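PDB 3N29: carboxynorspermidine decarboxylase from Campylobacter jejuni subsp. jejuni 81116, which catalyses the pyridoxal-phosphate-dependent decarboxylation of carboxynorspermidine, probably to the polyamine norspermidine, using a beta/alpha-barrel joined to a beta-sheet domain. Local coordinates for residues E40-P45 / N393-D398; C95-L100 / K104-Y109; V191-I196 / G224-Q229. One frame throughout, in Å; residues are numbered along the deposited sequence.

Contact 1: residues E40-P45 / N393-D398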
ATOM      1  N   GLU A  40       5.326  -8.148 -26.600  1.00 62.91           N
ATOM      2  CA  GLU A  40       6.426  -9.192 -26.499  1.00 62.29           C
ATOM      3  C   GLU A  40       7.848  -8.819 -26.010  1.00 60.17           C
ATOM      4  O   GLU A  40       8.436  -9.606 -25.253  1.00 61.83           O
ATOM      5  CB  GLU A  40       6.581 -10.026 -27.815  1.00 63.80           C
ATOM      6  CG  GLU A  40       7.984 -10.837 -27.996  1.00 66.21           C
ATOM      7  CD  GLU A  40       8.149 -12.079 -27.053  1.00 69.59           C
ATOM      8  OE1 GLU A  40       7.472 -13.107 -27.296  1.00 71.36           O
ATOM      9  OE2 GLU A  40       8.959 -12.038 -26.082  1.00 71.31           O
ATOM     10  N   LYS A  41       8.459  -7.717 -26.452  1.00 56.10           N
ATOM     11  CA  LYS A  41       9.887  -7.464 -26.070  1.00 53.54           C
ATOM     12  C   LYS A  41      10.071  -6.764 -24.696  1.00 49.59           C
ATOM     13  O   LYS A  41      11.207  -6.575 -24.238  1.00 49.78           O
ATOM     14  CB  LYS A  41      10.684  -6.681 -27.168  1.00 54.40           C
ATOM     15  CG  LYS A  41      11.885  -7.443 -27.871  1.00 57.36           C
ATOM     16  CD  LYS A  41      13.185  -6.525 -27.986  1.00 60.38           C
ATOM     17  CE  LYS A  41      14.360  -7.089 -28.872  1.00 61.19           C
ATOM     18  NZ  LYS A  41      15.311  -5.983 -29.412  1.00 61.44           N
ATOM     19  N   ILE A  42       8.973  -6.411 -24.032  1.00 44.40           N
ATOM     20  CA  ILE A  42       9.063  -5.577 -22.832  1.00 40.15           C
ATOM     21  C   ILE A  42       9.626  -6.270 -21.591  1.00 37.02           C
ATOM     22  O   ILE A  42       9.526  -7.433 -21.447  1.00 36.20           O
ATOM     23  CB  ILE A  42       7.737  -4.878 -22.524  1.00 39.73           C
ATOM     24  CG1 ILE A  42       6.657  -5.853 -22.119  1.00 37.48           C
ATOM     25  CG2 ILE A  42       7.242  -4.080 -23.768  1.00 40.17           C
ATOM     26  CD1 ILE A  42       5.605  -5.207 -21.302  1.00 31.27           C
ATOM     27  N   GLN A  43      10.316  -5.513 -20.762  1.00 34.02           N
ATOM     28  CA  GLN A  43      10.672  -5.951 -19.435  1.00 33.60           C
ATOM     29  C   GLN A  43       9.287  -5.966 -18.726  1.00 29.89           C
ATOM     30  O   GLN A  43       8.506  -4.994 -18.849  1.00 25.75           O
ATOM     31  CB  GLN A  43      11.578  -4.895 -18.775  1.00 34.81           C
ATOM     32  CG  GLN A  43      12.697  -5.309 -17.714  1.00 41.92           C
ATOM     33  CD  GLN A  43      12.215  -5.582 -16.260  1.00 46.97           C
ATOM     34  OE1 GLN A  43      11.584  -4.723 -15.578  1.00 47.66           O
ATOM     35  NE2 GLN A  43      12.586  -6.783 -15.749  1.00 47.55           N
ATOM     36  N   THR A  44       9.014  -7.021 -17.968  1.00 24.99           N
ATOM     37  CA  THR A  44       7.783  -7.063 -17.149  1.00 23.98           C
ATOM     38  C   THR A  44       8.233  -7.029 -15.727  1.00 21.62           C
ATOM     39  O   THR A  44       9.349  -7.398 -15.438  1.00 22.20           O
ATOM     40  CB  THR A  44       6.932  -8.345 -17.404  1.00 25.27           C
ATOM     41  OG1 THR A  44       7.793  -9.492 -17.278  1.00 26.57           O
ATOM     42  CG2 THR A  44       6.292  -8.277 -18.804  1.00 24.14           C
ATOM     43  N   PRO A  45       7.400  -6.527 -14.833  1.00 20.37           N
ATOM     44  CA  PRO A  45       6.069  -6.057 -15.152  1.00 18.13           C
ATOM     45  C   PRO A  45       6.020  -4.620 -15.594  1.00 20.17           C
ATOM     46  O   PRO A  45       7.030  -3.851 -15.416  1.00 17.67           O
ATOM     47  CB  PRO A  45       5.317  -6.216 -13.817  1.00 18.50           C
ATOM     48  CG  PRO A  45       6.419  -5.992 -12.790  1.00 18.29           C
ATOM     49  CD  PRO A  45       7.653  -6.567 -13.395  1.00 20.73           C
ATOM     50  N   ASN A 393       7.302  -0.872 -14.480  1.00  9.14           N
ATOM     51  CA  ASN A 393       7.594   0.337 -15.191  1.00  9.42           C
ATOM     52  C   ASN A 393       6.300   0.956 -15.709  1.00  8.36           C
ATOM     53  O   ASN A 393       5.267   0.297 -15.803  1.00  8.25           O
ATOM     54  CB  ASN A 393       8.567   0.077 -16.354  1.00  9.35           C
ATOM     55  CG  ASN A 393       9.954  -0.440 -15.886  1.00 11.86           C
ATOM     56  OD1 ASN A 393      10.486   0.005 -14.874  1.00 12.14           O
ATOM     57  ND2 ASN A 393      10.509  -1.405 -16.632  1.00 12.13           N
ATOM     58  N   LEU A 394       6.377   2.242 -15.942  1.00  6.82           N
ATOM     59  CA  LEU A 394       5.280   3.001 -16.545  1.00  7.69           C
ATOM     60  C   LEU A 394       5.568   3.226 -18.021  1.00  6.58           C
ATOM     61  O   LEU A 394       6.596   3.779 -18.376  1.00  6.63           O
ATOM     62  CB  LEU A 394       5.115   4.305 -15.810  1.00  7.25           C
ATOM     63  CG  LEU A 394       4.972   4.316 -14.289  1.00 10.98           C
ATOM     64  CD1 LEU A 394       4.625   5.798 -13.827  1.00 10.79           C
ATOM     65  CD2 LEU A 394       4.012   3.260 -13.771  1.00 10.11           C
ATOM     66  N   MET A 395       4.651   2.812 -18.880  1.00  6.28           N
ATOM     67  CA  MET A 395       4.808   2.934 -20.311  1.00  6.27           C
ATOM     68  C   MET A 395       3.530   3.474 -20.938  1.00  5.99           C
ATOM     69  O   MET A 395       2.427   3.348 -20.366  1.00  7.82           O
ATOM     70  CB  MET A 395       5.135   1.547 -20.928  1.00  6.83           C
ATOM     71  CG  MET A 395       6.358   0.791 -20.278  1.00  7.83           C
ATOM     72  SD  MET A 395       6.771  -0.759 -21.225  1.00  2.00           S
ATOM     73  CE  MET A 395       7.961  -0.019 -22.311  1.00 10.09           C
ATOM     74  N   LEU A 396       3.704   4.049 -22.101  1.00  7.24           N
ATOM     75  CA  LEU A 396       2.682   4.689 -22.897  1.00  7.40           C
ATOM     76  C   LEU A 396       2.669   4.075 -24.268  1.00  8.32           C
ATOM     77  O   LEU A 396       3.640   4.168 -24.993  1.00  8.51           O
ATOM     78  CB  LEU A 396       2.930   6.206 -22.968  1.00  7.04           C
ATOM     79  CG  LEU A 396       1.874   6.921 -23.835  1.00 10.44           C
ATOM     80  CD1 LEU A 396       0.559   6.908 -23.132  1.00 14.11           C
ATOM     81  CD2 LEU A 396       2.285   8.328 -24.258  1.00 15.50           C
ATOM     82  N   LEU A 397       1.553   3.467 -24.672  1.00  8.11           N
ATOM     83  CA  LEU A 397       1.351   3.067 -26.044  1.00  8.26           C
ATOM     84  C   LEU A 397       0.680   4.231 -26.731  1.00  9.16           C
ATOM     85  O   LEU A 397      -0.479   4.533 -26.486  1.00  9.67           O
ATOM     86  CB  LEU A 397       0.454   1.819 -26.142  1.00  8.59           C
ATOM     87  CG  LEU A 397       0.146   1.289 -27.540  1.00  9.96           C
ATOM     88  CD1 LEU A 397       1.451   0.799 -28.189  1.00 14.18           C
ATOM     89  CD2 LEU A 397      -0.928   0.123 -27.527  1.00 15.65           C
ATOM     90  N   ASP A 398       1.407   4.883 -27.596  1.00  6.82           N
ATOM     91  CA  ASP A 398       0.979   6.155 -28.132  1.00  9.58           C
ATOM     92  C   ASP A 398       0.050   6.051 -29.302  1.00  9.67           C
ATOM     93  O   ASP A 398      -0.332   4.963 -29.695  1.00  8.83           O
ATOM     94  CB  ASP A 398       2.178   7.087 -28.391  1.00  9.11           C
ATOM     95  CG  ASP A 398       3.000   6.701 -29.580  1.00 12.72           C
ATOM     96  OD1 ASP A 398       2.487   5.977 -30.470  1.00 14.67           O
ATOM     97  OD2 ASP A 398       4.157   7.232 -29.668  1.00 12.02           O
TER
HETATM   98  O   HOH W   1       9.087  -2.285 -19.055  1.00 12.14           O
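Pro-45 and Asn-393 open a parallel strand pairing, their CA atoms 6.6 Å apart and the backbone N of Asn-393 donating to Pro-45 O at 3.1 Å. The motif is the start of the parallel ladder between strands 46-50 and 393-397 in the mixed sheet of the beta domain: the next rungs join Asn-393 and Met-395 to Tyr-47, then Met-395 to Leu-49. A cis peptide bond before Pro-45 turns the incoming loop into the strand, a role for which proline is suited because it tolerates the cis form better than other residues do.

The asparagine side chain adds a second tie. With its CG anti to the carbonyl carbon (chi1 -63°), it swings toward the loop, where its small amide can serve two polar partners at once. ND2 donates to a water at 2.9 Å, and OD1 accepts from the backbone of Phe-409. Close by, the side chains of Gln-43 and Asn-393 cross at about a right angle, their amide planes 62° apart; Gln-43 OE1 comes to 3.6 Å from Asn-393 ND2, near but not hydrogen-bonded. Gln-43 also reaches the dimer interface, where its NE2 makes a weak hydrogen bond to Asp-124 of the second subunit.

Further along, the contact is apolar. Met-395 sends its long, flexible thioether toward the branched Ile-42, whose CG2 lies 4.2 Å from Met-395 SD. Leu-403 of the adjoining strand touches both side chains, and Ile-48 also packs on Ile-42, which suits the two hydrophobic residues to this place. The water held by Asn-393 completes its bridge by donating to the backbone O of Gln-43 at 2.8 Å.

Contact 2: residues C95-L100 / K104-Y109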
ATOM      1  N   CYS A  95      -6.424  20.528 -12.495  1.00 12.25           N
ATOM      2  CA  CYS A  95      -6.364  19.393 -11.540  1.00 12.44           C
ATOM      3  C   CYS A  95      -6.937  19.768 -10.178  1.00 12.86           C
ATOM      4  O   CYS A  95      -6.812  20.928  -9.699  1.00 12.78           O
ATOM      5  CB  CYS A  95      -4.933  19.046 -11.273  1.00 13.38           C
ATOM      6  SG  CYS A  95      -4.117  18.353 -12.686  1.00 17.01           S
ATOM      7  N   THR A  96      -7.566  18.788  -9.559  1.00 12.00           N
ATOM      8  CA  THR A  96      -7.910  18.874  -8.166  1.00 13.11           C
ATOM      9  C   THR A  96      -6.885  18.095  -7.353  1.00 11.65           C
ATOM     10  O   THR A  96      -6.514  16.937  -7.678  1.00 10.71           O
ATOM     11  CB  THR A  96      -9.285  18.288  -7.890  1.00 14.30           C
ATOM     12  OG1 THR A  96     -10.226  19.200  -8.409  1.00 18.62           O
ATOM     13  CG2 THR A  96      -9.523  18.222  -6.351  1.00 16.35           C
ATOM     14  N   CYS A  97      -6.450  18.742  -6.285  1.00 10.97           N
ATOM     15  CA  CYS A  97      -5.296  18.354  -5.497  1.00 11.18           C
ATOM     16  C   CYS A  97      -5.621  18.322  -4.026  1.00 11.08           C
ATOM     17  O   CYS A  97      -6.374  19.140  -3.504  1.00 10.91           O
ATOM     18  CB  CYS A  97      -4.184  19.385  -5.720  1.00 10.28           C
ATOM     19  SG  CYS A  97      -3.856  19.641  -7.466  1.00 14.28           S
ATOM     20  N   SER A  98      -5.004  17.395  -3.313  1.00 11.17           N
ATOM     21  CA  SER A  98      -5.308  17.233  -1.924  1.00 11.72           C
ATOM     22  C   SER A  98      -4.374  18.017  -0.964  1.00 13.00           C
ATOM     23  O   SER A  98      -4.450  17.908   0.288  1.00 12.37           O
ATOM     24  CB  SER A  98      -5.126  15.748  -1.611  1.00 13.90           C
ATOM     25  OG  SER A  98      -3.731  15.437  -1.724  1.00 17.89           O
ATOM     26  N   GLY A  99      -3.399  18.710  -1.507  1.00 11.48           N
ATOM     27  CA  GLY A  99      -2.315  19.196  -0.667  1.00 11.26           C
ATOM     28  C   GLY A  99      -1.174  19.654  -1.501  1.00 10.41           C
ATOM     29  O   GLY A  99      -1.349  19.789  -2.739  1.00  9.46           O
ATOM     30  N   LEU A 100      -0.022  19.826  -0.840  1.00  8.20           N
ATOM     31  CA  LEU A 100       1.164  20.477  -1.432  1.00  8.30           C
ATOM     32  C   LEU A 100       1.734  19.638  -2.556  1.00  8.74           C
ATOM     33  O   LEU A 100       1.983  20.148  -3.643  1.00  7.35           O
ATOM     34  CB  LEU A 100       2.242  20.679  -0.373  1.00  7.83           C
ATOM     35  CG  LEU A 100       3.580  21.316  -0.774  1.00 11.30           C
ATOM     36  CD1 LEU A 100       3.428  22.710  -1.441  1.00 10.47           C
ATOM     37  CD2 LEU A 100       4.543  21.372   0.484  1.00 13.64           C
ATOM     38  N   LYS A 104       1.918  20.799  -6.393  1.00  8.14           N
ATOM     39  CA  LYS A 104       3.220  20.889  -7.144  1.00  8.06           C
ATOM     40  C   LYS A 104       3.274  20.013  -8.377  1.00  8.71           C
ATOM     41  O   LYS A 104       3.838  20.424  -9.389  1.00  8.99           O
ATOM     42  CB  LYS A 104       4.423  20.564  -6.257  1.00  9.38           C
ATOM     43  CG  LYS A 104       4.683  21.651  -5.180  1.00  8.29           C
ATOM     44  CD  LYS A 104       5.592  21.185  -4.068  1.00 11.14           C
ATOM     45  CE  LYS A 104       6.969  20.850  -4.535  1.00 11.21           C
ATOM     46  NZ  LYS A 104       7.667  22.051  -4.837  1.00 13.76           N
ATOM     47  N   PHE A 105       2.717  18.808  -8.315  1.00  7.25           N
ATOM     48  CA  PHE A 105       2.657  17.888  -9.473  1.00  7.86           C
ATOM     49  C   PHE A 105       1.785  18.474 -10.612  1.00  9.71           C
ATOM     50  O   PHE A 105       2.177  18.510 -11.803  1.00  9.27           O
ATOM     51  CB  PHE A 105       2.074  16.561  -8.986  1.00  7.97           C
ATOM     52  CG  PHE A 105       2.129  15.477  -9.959  1.00  8.70           C
ATOM     53  CD1 PHE A 105       3.237  14.684 -10.049  1.00 10.55           C
ATOM     54  CD2 PHE A 105       1.059  15.262 -10.818  1.00 11.37           C
ATOM     55  CE1 PHE A 105       3.275  13.619 -10.960  1.00 14.55           C
ATOM     56  CE2 PHE A 105       1.078  14.255 -11.772  1.00 12.25           C
ATOM     57  CZ  PHE A 105       2.221  13.407 -11.836  1.00 14.65           C
ATOM     58  N   ALA A 106       0.609  18.957 -10.236  1.00 10.01           N
ATOM     59  CA  ALA A 106      -0.271  19.694 -11.141  1.00 10.10           C
ATOM     60  C   ALA A 106       0.449  20.861 -11.800  1.00 10.02           C
ATOM     61  O   ALA A 106       0.453  20.983 -13.046  1.00 11.45           O
ATOM     62  CB  ALA A 106      -1.517  20.213 -10.341  1.00 10.93           C
ATOM     63  N   LYS A 107       1.152  21.669 -11.003  1.00 10.25           N
ATOM     64  CA  LYS A 107       1.947  22.773 -11.546  1.00 10.84           C
ATOM     65  C   LYS A 107       3.014  22.284 -12.532  1.00 11.02           C
ATOM     66  O   LYS A 107       3.168  22.847 -13.631  1.00  9.79           O
ATOM     67  CB  LYS A 107       2.577  23.598 -10.413  1.00 11.28           C
ATOM     68  CG  LYS A 107       3.501  24.719 -10.825  1.00 11.56           C
ATOM     69  CD  LYS A 107       2.717  25.814 -11.626  1.00 12.07           C
ATOM     70  CE  LYS A 107       3.671  26.947 -12.097  1.00 13.90           C
ATOM     71  NZ  LYS A 107       2.990  27.968 -12.895  1.00 10.84           N
ATOM     72  N   GLU A 108       3.767  21.287 -12.133  1.00  9.58           N
ATOM     73  CA  GLU A 108       4.834  20.851 -12.977  1.00 10.22           C
ATOM     74  C   GLU A 108       4.424  20.179 -14.265  1.00 10.50           C
ATOM     75  O   GLU A 108       4.904  20.529 -15.296  1.00  9.30           O
ATOM     76  CB  GLU A 108       5.763  19.920 -12.201  1.00 10.07           C
ATOM     77  CG  GLU A 108       6.664  19.117 -13.047  1.00 12.90           C
ATOM     78  CD  GLU A 108       7.810  18.476 -12.307  1.00 15.59           C
ATOM     79  OE1 GLU A 108       7.731  18.298 -11.118  1.00 15.82           O
ATOM     80  OE2 GLU A 108       8.803  18.140 -12.936  1.00 15.45           O
ATOM     81  N   TYR A 109       3.648  19.127 -14.174  1.00  8.48           N
ATOM     82  CA  TYR A 109       3.056  18.432 -15.276  1.00  9.97           C
ATOM     83  C   TYR A 109       1.989  18.935 -16.222  1.00 11.01           C
ATOM     84  O   TYR A 109       1.981  18.572 -17.331  1.00 12.61           O
ATOM     85  CB  TYR A 109       2.949  16.928 -14.979  1.00 10.55           C
ATOM     86  CG  TYR A 109       4.239  16.334 -14.465  1.00  8.50           C
ATOM     87  CD1 TYR A 109       5.161  15.808 -15.307  1.00 10.78           C
ATOM     88  CD2 TYR A 109       4.521  16.325 -13.142  1.00 11.77           C
ATOM     89  CE1 TYR A 109       6.292  15.287 -14.843  1.00 11.66           C
ATOM     90  CE2 TYR A 109       5.656  15.794 -12.661  1.00 11.04           C
ATOM     91  CZ  TYR A 109       6.549  15.271 -13.512  1.00 12.38           C
ATOM     92  OH  TYR A 109       7.678  14.747 -13.028  1.00 13.28           O
TER
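Leu-100 holds its CG anti to the backbone N (chi1 179°), whereas Lys-104 has its CG beside the backbone N (chi1 -69°). These torsions lay the two chains side by side, with Leu-100 CD1 3.7 Å from Lys-104 CD. The backbone bond from Lys-104 N to Leu-100 O, 2.8 Å long, belongs to the first turn of the helix.

The contact belongs to a beta-alpha-beta unit of the beta/alpha-barrel: strand 94-97 passes through Gly-99, the N-cap, into helix 100-109. The backbone there is extended in a way glycine accepts readily. Where the helix lies back on its strand, Ala-106 faces two cysteines. Its CB is 3.7 Å from Cys-95 CB and 3.8 Å from Cys-97 SG. A methyl permits this approach, and small cysteines suit the narrow distance between strand and helix; Leu-76 and Ile-114 pack beside them. Thr-96 points away from the helix, and its hydroxyl bonds Glu-269 of the cofactor pocket.

Lysine suits its position because its methylenes pack on leucine while its end remains polar. Bent at chi3 and chi4, the chain carries NZ to a salt bridge with Glu-128, and Tyr-411 of the second subunit adds a cation-pi contact. Thus CB of Cys-95, SG of Cys-97 and the alanine methyl meet by van der Waals contact with no polar bond among them, while the lysine charge is directed toward the neighbouring helix and the dimer partner.

Contact 3: residues V191-I196 / G224-Q229; sequences VDLNAI and GKWIGQ
At the N-terminal ends of the barrel strands, the loop carrying Leu-193 meets the one carrying Trp-226 and Gln-229. The first leads into strand 198-200 and the second, after helix 209-223, into strand 232-234, so the contact joins the approaches to two adjacent strands of the beta/alpha-barrel. In such barrels the catalytic groups gather at the opposite, C-terminal ends of the strands; here the contact is structural packing.

Leu-193 CD1 lies 4.0 Å from CD1 of Trp-226, meeting the indole obliquely. The branched leucine packs between the loops, where Phe-188 and Leu-158 also touch it. Tryptophan offers a broad apolar surface here: the CG of its neighbour Lys-225 rests over the centre of one ring face, 3.4 Å above the plane, and the Phe-188 ring meets it as well. The lysine ammonium goes on to a salt bridge with Glu-189.

Gln-229, exposed to solvent, comes at the leucine with its CG between the backbone N and the carbonyl carbon (chi1 69°); the chain beyond is extended, which carries the amide across the leucine at about a right angle. NE2 comes within 3.4 Å of Leu-193 CB, a van der Waals contact of the amide nitrogen with the methylene; the same NE2 is 3.9 Å from Leu-193 CD1. Glutamine suits an exposed place because it can lie on a leucine and still present polar atoms.

A type I turn runs from Leu-193 to Ile-196, with Ile-196 N bonded to Leu-193 O at 2.9 Å. Overlapping its start, Asp-192 forms an Asx turn: its OD1 accepts from Asn-194 N at 2.9 Å, on the anti side but 30° out of the carboxylate plane.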
ATOM      1  N   VAL A 191     -23.090  32.324   9.999  1.00 25.22           N
ATOM      2  CA  VAL A 191     -21.647  32.472   9.799  1.00 24.34           C
ATOM      3  C   VAL A 191     -21.499  33.506   8.677  1.00 23.54           C
ATOM      4  O   VAL A 191     -22.244  33.487   7.690  1.00 22.03           O
ATOM      5  CB  VAL A 191     -20.947  31.127   9.443  1.00 24.52           C
ATOM      6  CG1 VAL A 191     -19.535  31.366   9.015  1.00 23.81           C
ATOM      7  CG2 VAL A 191     -20.981  30.166  10.665  1.00 24.90           C
ATOM      8  N   ASP A 192     -20.579  34.441   8.882  1.00 22.91           N
ATOM      9  CA  ASP A 192     -20.181  35.404   7.873  1.00 22.62           C
ATOM     10  C   ASP A 192     -19.447  34.679   6.764  1.00 23.03           C
ATOM     11  O   ASP A 192     -18.332  34.179   6.997  1.00 24.11           O
ATOM     12  CB  ASP A 192     -19.208  36.406   8.486  1.00 22.77           C
ATOM     13  CG  ASP A 192     -18.818  37.517   7.515  1.00 24.35           C
ATOM     14  OD1 ASP A 192     -19.177  37.447   6.289  1.00 19.91           O
ATOM     15  OD2 ASP A 192     -18.130  38.451   7.991  1.00 26.95           O
ATOM     16  N   LEU A 193     -20.070  34.629   5.584  1.00 22.71           N
ATOM     17  CA  LEU A 193     -19.527  33.947   4.397  1.00 22.56           C
ATOM     18  C   LEU A 193     -19.042  34.907   3.308  1.00 22.44           C
ATOM     19  O   LEU A 193     -18.803  34.480   2.162  1.00 21.48           O
ATOM     20  CB  LEU A 193     -20.584  32.974   3.823  1.00 22.43           C
ATOM     21  CG  LEU A 193     -20.924  31.831   4.817  1.00 24.51           C
ATOM     22  CD1 LEU A 193     -22.070  30.952   4.317  1.00 23.49           C
ATOM     23  CD2 LEU A 193     -19.664  30.976   5.098  1.00 23.14           C
ATOM     24  N   ASN A 194     -18.857  36.185   3.671  1.00 22.50           N
ATOM     25  CA  ASN A 194     -18.406  37.214   2.721  1.00 22.78           C
ATOM     26  C   ASN A 194     -17.156  36.822   1.948  1.00 21.97           C
ATOM     27  O   ASN A 194     -17.069  37.128   0.752  1.00 23.35           O
ATOM     28  CB  ASN A 194     -18.126  38.560   3.416  1.00 23.65           C
ATOM     29  CG  ASN A 194     -19.394  39.383   3.663  1.00 26.88           C
ATOM     30  OD1 ASN A 194     -20.508  38.908   3.413  1.00 31.33           O
ATOM     31  ND2 ASN A 194     -19.232  40.611   4.169  1.00 28.71           N
ATOM     32  N   ALA A 195     -16.192  36.184   2.622  1.00 19.68           N
ATOM     33  CA  ALA A 195     -14.909  35.857   2.010  1.00 19.33           C
ATOM     34  C   ALA A 195     -14.969  34.573   1.184  1.00 19.20           C
ATOM     35  O   ALA A 195     -13.963  34.219   0.517  1.00 19.09           O
ATOM     36  CB  ALA A 195     -13.787  35.750   3.070  1.00 19.33           C
ATOM     37  N   ILE A 196     -16.106  33.864   1.239  1.00 18.65           N
ATOM     38  CA  ILE A 196     -16.249  32.515   0.608  1.00 18.19           C
ATOM     39  C   ILE A 196     -16.927  32.613  -0.757  1.00 18.86           C
ATOM     40  O   ILE A 196     -18.036  33.184  -0.849  1.00 18.42           O
ATOM     41  CB  ILE A 196     -17.113  31.560   1.471  1.00 18.02           C
ATOM     42  CG1 ILE A 196     -16.470  31.301   2.858  1.00 18.51           C
ATOM     43  CG2 ILE A 196     -17.423  30.274   0.681  1.00 16.91           C
ATOM     44  CD1 ILE A 196     -15.094  30.650   2.861  1.00 16.03           C
ATOM     45  N   GLY A 224     -29.200  25.211   0.274  1.00 17.98           N
ATOM     46  CA  GLY A 224     -29.900  26.093  -0.688  1.00 20.17           C
ATOM     47  C   GLY A 224     -29.830  27.574  -0.463  1.00 21.11           C
ATOM     48  O   GLY A 224     -29.559  28.334  -1.402  1.00 22.50           O
ATOM     49  N   LYS A 225     -30.040  27.980   0.781  1.00 21.92           N
ATOM     50  CA  LYS A 225     -30.107  29.396   1.124  1.00 22.27           C
ATOM     51  C   LYS A 225     -28.747  30.114   0.981  1.00 21.81           C
ATOM     52  O   LYS A 225     -28.705  31.339   0.871  1.00 21.03           O
ATOM     53  CB  LYS A 225     -30.721  29.589   2.525  1.00 23.06           C
ATOM     54  CG  LYS A 225     -29.743  29.660   3.662  1.00 25.79           C
ATOM     55  CD  LYS A 225     -30.416  29.502   5.040  1.00 29.96           C
ATOM     56  CE  LYS A 225     -30.751  30.820   5.699  1.00 31.95           C
ATOM     57  NZ  LYS A 225     -30.744  30.634   7.201  1.00 31.59           N
ATOM     58  N   TRP A 226     -27.648  29.355   0.905  1.00 20.33           N
ATOM     59  CA  TRP A 226     -26.341  29.959   0.725  1.00 20.19           C
ATOM     60  C   TRP A 226     -25.719  29.790  -0.669  1.00 18.79           C
ATOM     61  O   TRP A 226     -24.623  30.243  -0.891  1.00 20.43           O
ATOM     62  CB  TRP A 226     -25.364  29.374   1.775  1.00 19.93           C
ATOM     63  CG  TRP A 226     -25.866  29.581   3.151  1.00 21.96           C
ATOM     64  CD1 TRP A 226     -25.999  30.775   3.810  1.00 23.87           C
ATOM     65  CD2 TRP A 226     -26.297  28.581   4.032  1.00 24.22           C
ATOM     66  NE1 TRP A 226     -26.505  30.567   5.059  1.00 23.56           N
ATOM     67  CE2 TRP A 226     -26.716  29.227   5.225  1.00 25.95           C
ATOM     68  CE3 TRP A 226     -26.392  27.194   3.940  1.00 25.74           C
ATOM     69  CZ2 TRP A 226     -27.173  28.522   6.335  1.00 26.53           C
ATOM     70  CZ3 TRP A 226     -26.864  26.490   5.035  1.00 27.34           C
ATOM     71  CH2 TRP A 226     -27.248  27.152   6.224  1.00 25.32           C
ATOM     72  N   ILE A 227     -26.384  29.130  -1.604  1.00 19.21           N
ATOM     73  CA  ILE A 227     -25.773  28.783  -2.888  1.00 18.32           C
ATOM     74  C   ILE A 227     -25.806  30.004  -3.819  1.00 19.56           C
ATOM     75  O   ILE A 227     -24.853  30.264  -4.574  1.00 18.04           O
ATOM     76  CB  ILE A 227     -26.515  27.581  -3.501  1.00 18.70           C
ATOM     77  CG1 ILE A 227     -26.352  26.324  -2.618  1.00 19.24           C
ATOM     78  CG2 ILE A 227     -26.030  27.249  -4.864  1.00 18.93           C
ATOM     79  CD1 ILE A 227     -27.233  25.106  -3.139  1.00 20.85           C
ATOM     80  N   GLY A 228     -26.876  30.809  -3.697  1.00 19.13           N
ATOM     81  CA  GLY A 228     -27.089  31.946  -4.598  1.00 19.52           C
ATOM     82  C   GLY A 228     -26.010  33.002  -4.492  1.00 20.56           C
ATOM     83  O   GLY A 228     -25.757  33.758  -5.445  1.00 19.70           O
ATOM     84  N   GLN A 229     -25.346  33.060  -3.342  1.00 19.80           N
ATOM     85  CA  GLN A 229     -24.359  34.107  -3.117  1.00 21.27           C
ATOM     86  C   GLN A 229     -22.979  33.726  -3.620  1.00 21.19           C
ATOM     87  O   GLN A 229     -22.051  34.536  -3.596  1.00 21.42           O
ATOM     88  CB  GLN A 229     -24.336  34.522  -1.636  1.00 22.01           C
ATOM     89  CG  GLN A 229     -23.749  33.409  -0.692  1.00 23.04           C
ATOM     90  CD  GLN A 229     -24.172  33.567   0.746  1.00 27.13           C
ATOM     91  OE1 GLN A 229     -25.366  33.685   1.055  1.00 25.21           O
ATOM     92  NE2 GLN A 229     -23.187  33.523   1.658  1.00 29.16           N
TER

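Overall arrangement
Contact 1 lies in the mixed sheet of the beta domain and joins segments whose closest ends are 348 positions apart, so the chain between them includes the whole barrel with contacts 2 and 3. Those two follow in series: contact 2 sits on the second barrel strand and its helix, and contact 3 where the sixth and seventh strands begin. Centres of contacts 1 and 2 are about 26 Å apart, those of 2 and 3 about 27 Å, and those of 1 and 3 about 50 Å. Contact 2 is near the cofactor, the Cys-97 side chain about 10 Å from bound pyridoxal phosphate. Contacts 1 and 2 both touch the second subunit; contact 3 lies away from the dimer interface.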